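Local coordinates for protein phosphoacetylglucosamine mutase (Aspergillus lentulus, PDB 5O9X) that interconverts N-acetylglucosamine 6-phosphate and N-acetylglucosamine 1-phosphate, a step on the way to UDP-N-acetylglucosamine, as a member of the alpha-D-phosphohexomutase family, at residues D37-T51 with R140-A154. The protein carries 1 engineered substitution. Residues are numbered along the deposited sequence; the frame is centred on the assembly and turned at random.
Sequences DLLNTVVYAVGLLAT and RLIGVLSAALTATEA. Unlike the reference sequence in segment 140-154: Ile142 (reference Val).
Gly47 and Ala148 mark the tightest point between helix 40-51 and helix 140-151: their CA atoms are 5.1 Å apart. The axes approach to 7.8 Å at a crossing angle of -39°. With only hydrogen at the glycine, Ala148 CB comes within 3.7 Å of Gly47 CA, and the methyl CD1 of Leu145 lies against the same CA. Ala148 CB also sits over one face of the Tyr44 ring, 4.1 Å from its centroid, a CH-pi contact. Tyr44 is a knob in the hole formed by Val144, Ala147, Ala148 and Ala151; CG stands anti to the backbone N (chi1 -172°), which carries the ring across the other helix, and its OH is hydrogen-bonded to Ile10 O. On the other flank Val43 CG1 packs on Leu145 CB, while CG2 meets Leu141 CD2.

Toward the C-terminal ends, the buried hydroxyls of Thr51 and Thr152 meet tip to tip, OG1 to OG1 at 2.6 Å, in a hydrogen bond whose donor is not settled. Beyond it Glu153, with positive phi, turns the chain out of the helix in a Schellman motif.

The opposite end is looser, with Asn40 CA 6.4 Å from Leu141 CA, and more open to solvent: Arg140 is exposed and Asn40 partly so. The bent Arg140 chain brings NH1 to Asn40 OD1 (3.0 Å, N-H...O 163°); the oxygen lies in the guanidinium plane, but NH1 stands above the amide carbonyl plane, not on a lone pair. NH1 also bonds Ala36 O.

Both helices belong to the alpha/beta/alpha domain I of the phosphohexomutase fold. Leu39 and Val43 rest on strand 75-81 and Leu145 on strand 61-66, Leu141 touching both strands, while helix 4-14 packs against Tyr44 and Thr152, and helix 91-101 flanks helix 40-56 at Ala45 and Leu49.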
loop_
_atom_site.group_PDB
_atom_site.type_symbol
_atom_site.label_atom_id
_atom_site.label_comp_id
_atom_site.label_asym_id
_atom_site.label_seq_id
_atom_site.Cartn_x
_atom_site.Cartn_y
_atom_site.Cartn_z
ATOM N N ASP A 37 0.665 -23.066 0.338
ATOM C CA ASP A 37 0.721 -24.395 1.049
ATOM C C ASP A 37 1.660 -24.390 2.272
ATOM O O ASP A 37 1.641 -25.339 3.069
ATOM C CB ASP A 37 1.014 -25.585 0.114
ATOM C CG ASP A 37 2.334 -25.439 -0.649
ATOM O OD1 ASP A 37 3.121 -24.471 -0.402
ATOM O OD2 ASP A 37 2.584 -26.304 -1.522
ATOM N N LEU A 38 2.463 -23.336 2.429
ATOM C CA LEU A 38 3.349 -23.184 3.589
ATOM C C LEU A 38 2.748 -22.460 4.771
ATOM O O LEU A 38 3.378 -22.402 5.855
ATOM C CB LEU A 38 4.625 -22.454 3.217
ATOM C CG LEU A 38 5.474 -23.106 2.133
ATOM C CD1 LEU A 38 6.655 -22.209 1.705
ATOM C CD2 LEU A 38 5.900 -24.550 2.515
ATOM N N LEU A 39 1.537 -21.919 4.600
ATOM C CA LEU A 39 1.021 -20.926 5.520
ATOM C C LEU A 39 0.255 -21.378 6.788
ATOM O O LEU A 39 0.096 -20.575 7.714
ATOM C CB LEU A 39 0.188 -19.901 4.747
ATOM C CG LEU A 39 1.123 -18.862 4.108
ATOM C CD1 LEU A 39 0.338 -18.205 2.968
ATOM C CD2 LEU A 39 1.605 -17.824 5.160
ATOM N N ASN A 40 -0.219 -22.631 6.895
ATOM C CA ASN A 40 -1.104 -22.909 8.055
ATOM C C ASN A 40 -0.539 -22.488 9.449
ATOM O O ASN A 40 -1.219 -21.803 10.240
ATOM C CB ASN A 40 -1.439 -24.410 8.110
ATOM C CG ASN A 40 -2.506 -24.805 7.108
ATOM O OD1 ASN A 40 -3.122 -23.960 6.406
ATOM N ND2 ASN A 40 -2.704 -26.087 6.986
ATOM N N THR A 41 0.689 -22.919 9.764
ATOM C CA THR A 41 1.178 -22.712 11.120
ATOM C C THR A 41 1.474 -21.217 11.346
ATOM O O THR A 41 1.364 -20.703 12.464
ATOM C CB THR A 41 2.368 -23.599 11.449
ATOM O OG1 THR A 41 3.520 -23.250 10.660
ATOM C CG2 THR A 41 2.020 -25.069 11.184
ATOM N N VAL A 42 1.834 -20.534 10.262
ATOM C CA VAL A 42 2.104 -19.100 10.270
ATOM C C VAL A 42 0.848 -18.319 10.674
ATOM O O VAL A 42 0.884 -17.466 11.562
ATOM C CB VAL A 42 2.612 -18.593 8.883
ATOM C CG1 VAL A 42 2.809 -17.097 8.908
ATOM C CG2 VAL A 42 3.971 -19.173 8.574
ATOM N N VAL A 43 -0.240 -18.590 9.974
ATOM C CA VAL A 43 -1.504 -17.939 10.211
ATOM C C VAL A 43 -1.978 -18.246 11.657
ATOM O O VAL A 43 -2.558 -17.375 12.346
ATOM C CB VAL A 43 -2.528 -18.387 9.106
ATOM C CG1 VAL A 43 -3.932 -17.905 9.428
ATOM C CG2 VAL A 43 -2.050 -17.849 7.716
ATOM N N TYR A 44 -1.800 -19.506 12.057
ATOM C CA TYR A 44 -2.170 -19.903 13.431
ATOM C C TYR A 44 -1.383 -19.029 14.415
ATOM O O TYR A 44 -1.962 -18.474 15.327
ATOM C CB TYR A 44 -1.842 -21.393 13.654
ATOM C CG TYR A 44 -2.366 -21.892 14.959
ATOM C CD1 TYR A 44 -3.718 -22.169 15.112
ATOM C CD2 TYR A 44 -1.522 -21.962 16.071
ATOM C CE1 TYR A 44 -4.227 -22.578 16.342
ATOM C CE2 TYR A 44 -2.018 -22.390 17.314
ATOM C CZ TYR A 44 -3.353 -22.706 17.430
ATOM O OH TYR A 44 -3.850 -23.097 18.662
ATOM N N ALA A 45 -0.080 -18.880 14.198
ATOM C CA ALA A 45 0.778 -17.997 15.013
ATOM C C ALA A 45 0.284 -16.542 15.040
ATOM O O ALA A 45 0.229 -15.852 16.108
ATOM C CB ALA A 45 2.205 -18.034 14.480
ATOM N N VAL A 46 -0.087 -16.062 13.852
ATOM C CA VAL A 46 -0.639 -14.708 13.764
ATOM C C VAL A 46 -1.943 -14.513 14.590
ATOM O O VAL A 46 -2.153 -13.430 15.152
ATOM C CB VAL A 46 -0.815 -14.270 12.272
ATOM C CG1 VAL A 46 -1.545 -12.938 12.196
ATOM C CG2 VAL A 46 0.565 -14.101 11.616
ATOM N N GLY A 47 -2.786 -15.557 14.657
ATOM C CA GLY A 47 -4.025 -15.473 15.469
ATOM C C GLY A 47 -3.625 -15.279 16.960
ATOM O O GLY A 47 -4.177 -14.459 17.680
ATOM N N LEU A 48 -2.652 -16.049 17.393
ATOM C CA LEU A 48 -2.055 -15.856 18.746
ATOM C C LEU A 48 -1.532 -14.444 19.002
ATOM O O LEU A 48 -1.905 -13.818 20.017
ATOM C CB LEU A 48 -0.977 -16.919 18.917
ATOM C CG LEU A 48 -1.418 -18.300 19.424
ATOM C CD1 LEU A 48 -2.777 -18.829 19.020
ATOM C CD2 LEU A 48 -0.328 -19.321 19.173
ATOM N N LEU A 49 -0.727 -13.916 18.076
ATOM C CA LEU A 49 -0.210 -12.551 18.169
ATOM C C LEU A 49 -1.305 -11.467 18.196
ATOM O O LEU A 49 -1.225 -10.551 19.012
ATOM C CB LEU A 49 0.769 -12.274 17.048
ATOM C CG LEU A 49 1.494 -10.955 17.370
ATOM C CD1 LEU A 49 2.516 -11.105 18.491
ATOM C CD2 LEU A 49 2.156 -10.421 16.153
ATOM N N ALA A 50 -2.306 -11.586 17.305
ATOM C CA ALA A 50 -3.411 -10.644 17.259
ATOM C C ALA A 50 -4.114 -10.606 18.624
ATOM O O ALA A 50 -4.533 -9.536 19.048
ATOM C CB ALA A 50 -4.444 -11.005 16.139
ATOM N N THR A 51 -4.285 -11.754 19.246
ATOM C CA THR A 51 -4.950 -11.825 20.593
ATOM C C THR A 51 -4.097 -11.005 21.625
ATOM O O THR A 51 -4.613 -10.129 22.323
ATOM C CB THR A 51 -5.089 -13.275 21.107
ATOM O OG1 THR A 51 -5.947 -14.039 20.256
ATOM C CG2 THR A 51 -5.725 -13.302 22.538
ATOM N N ARG A 140 -9.440 -21.683 3.701
ATOM C CA ARG A 140 -8.635 -22.589 4.578
ATOM C C ARG A 140 -7.916 -21.779 5.632
ATOM O O ARG A 140 -7.974 -22.124 6.813
ATOM C CB ARG A 140 -7.578 -23.447 3.811
ATOM C CG ARG A 140 -6.977 -24.624 4.642
ATOM C CD ARG A 140 -5.429 -24.806 4.586
ATOM N NE ARG A 140 -5.036 -24.514 3.257
ATOM C CZ ARG A 140 -3.979 -23.886 2.769
ATOM N NH1 ARG A 140 -2.851 -23.530 3.424
ATOM N NH2 ARG A 140 -4.062 -23.744 1.462
ATOM N N LEU A 141 -7.174 -20.740 5.197
ATOM C CA LEU A 141 -6.441 -19.874 6.147
ATOM C C LEU A 141 -7.308 -19.137 7.174
ATOM O O LEU A 141 -6.961 -19.072 8.380
ATOM C CB LEU A 141 -5.448 -18.918 5.419
ATOM C CG LEU A 141 -4.401 -19.649 4.527
ATOM C CD1 LEU A 141 -3.554 -18.664 3.693
ATOM C CD2 LEU A 141 -3.504 -20.625 5.321
ATOM N N ILE A 142 -8.425 -18.578 6.741
ATOM C CA ILE A 142 -9.446 -18.045 7.688
ATOM C C ILE A 142 -9.942 -19.151 8.737
ATOM O O ILE A 142 -10.145 -18.833 9.909
ATOM C CB ILE A 142 -10.608 -17.370 6.842
ATOM C CG1 ILE A 142 -10.388 -15.867 6.679
ATOM C CG2 ILE A 142 -12.020 -17.603 7.327
ATOM C CD1 ILE A 142 -9.058 -15.330 7.001
ATOM N N GLY A 143 -10.143 -20.387 8.285
ATOM C CA GLY A 143 -10.367 -21.555 9.201
ATOM C C GLY A 143 -9.294 -21.660 10.272
ATOM O O GLY A 143 -9.594 -21.831 11.462
ATOM N N VAL A 144 -8.025 -21.546 9.860
ATOM C CA VAL A 144 -6.893 -21.670 10.802
ATOM C C VAL A 144 -6.893 -20.507 11.765
ATOM O O VAL A 144 -6.755 -20.697 13.037
ATOM C CB VAL A 144 -5.506 -21.738 10.087
ATOM C CG1 VAL A 144 -4.359 -21.760 11.132
ATOM C CG2 VAL A 144 -5.387 -22.922 9.117
ATOM N N LEU A 145 -6.984 -19.287 11.198
ATOM C CA LEU A 145 -7.115 -18.080 12.017
ATOM C C LEU A 145 -8.219 -18.182 13.094
ATOM O O LEU A 145 -7.996 -17.843 14.311
ATOM C CB LEU A 145 -7.332 -16.834 11.129
ATOM C CG LEU A 145 -7.331 -15.479 11.803
ATOM C CD1 LEU A 145 -5.951 -15.226 12.412
ATOM C CD2 LEU A 145 -7.619 -14.420 10.702
ATOM N N SER A 146 -9.389 -18.613 12.644
ATOM C CA SER A 146 -10.558 -18.849 13.517
ATOM C C SER A 146 -10.244 -19.843 14.637
ATOM O O SER A 146 -10.653 -19.610 15.765
ATOM C CB SER A 146 -11.702 -19.403 12.657
ATOM O OG SER A 146 -12.112 -18.376 11.745
ATOM N N ALA A 147 -9.599 -20.949 14.290
ATOM C CA ALA A 147 -9.095 -21.938 15.252
ATOM C C ALA A 147 -8.171 -21.346 16.319
ATOM O O ALA A 147 -8.408 -21.638 17.503
ATOM C CB ALA A 147 -8.502 -23.195 14.564
ATOM N N ALA A 148 -7.176 -20.512 15.936
ATOM C CA ALA A 148 -6.350 -19.758 16.898
ATOM C C ALA A 148 -7.158 -18.845 17.807
ATOM O O ALA A 148 -7.003 -18.916 19.003
ATOM C CB ALA A 148 -5.215 -18.938 16.208
ATOM N N LEU A 149 -8.033 -18.010 17.238
ATOM C CA LEU A 149 -8.810 -17.057 17.991
ATOM C C LEU A 149 -9.831 -17.721 18.938
ATOM O O LEU A 149 -10.104 -17.207 20.034
ATOM C CB LEU A 149 -9.530 -16.030 17.064
ATOM C CG LEU A 149 -8.496 -15.145 16.273
ATOM C CD1 LEU A 149 -9.191 -14.484 15.104
ATOM C CD2 LEU A 149 -7.802 -14.116 17.185
ATOM N N THR A 150 -10.338 -18.864 18.525
ATOM C CA THR A 150 -11.282 -19.579 19.363
ATOM C C THR A 150 -10.491 -20.156 20.549
ATOM O O THR A 150 -10.950 -20.087 21.691
ATOM C CB THR A 150 -11.985 -20.703 18.611
ATOM O OG1 THR A 150 -10.989 -21.560 18.062
ATOM C CG2 THR A 150 -12.773 -20.186 17.505
ATOM N N ALA A 151 -9.286 -20.658 20.272
ATOM C CA ALA A 151 -8.435 -21.230 21.317
ATOM C C ALA A 151 -8.077 -20.181 22.370
ATOM O O ALA A 151 -8.157 -20.443 23.563
ATOM C CB ALA A 151 -7.204 -21.900 20.724
ATOM N N THR A 152 -7.762 -18.969 21.938
ATOM C CA THR A 152 -7.308 -17.968 22.850
ATOM C C THR A 152 -8.513 -17.227 23.376
ATOM O O THR A 152 -8.341 -16.336 24.172
ATOM C CB THR A 152 -6.341 -16.939 22.174
ATOM O OG1 THR A 152 -7.011 -16.304 21.076
ATOM C CG2 THR A 152 -5.116 -17.600 21.657
ATOM N N GLU A 153 -9.718 -17.594 22.939
ATOM C CA GLU A 153 -10.990 -17.001 23.432
ATOM C C GLU A 153 -11.154 -15.515 23.035
ATOM O O GLU A 153 -11.796 -14.708 23.737
ATOM C CB GLU A 153 -11.167 -17.196 24.975
ATOM C CG GLU A 153 -11.187 -18.654 25.409
ATOM C CD GLU A 153 -11.131 -18.844 26.938
ATOM O OE1 GLU A 153 -11.217 -17.859 27.699
ATOM O OE2 GLU A 153 -10.939 -19.997 27.387
ATOM N N ALA A 154 -10.564 -15.130 21.905
ATOM C CA ALA A 154 -10.793 -13.784 21.432
ATOM C C ALA A 154 -12.268 -13.736 20.944
ATOM O O ALA A 154 -12.808 -14.765 20.485
ATOM C CB ALA A 154 -9.811 -13.464 20.266
#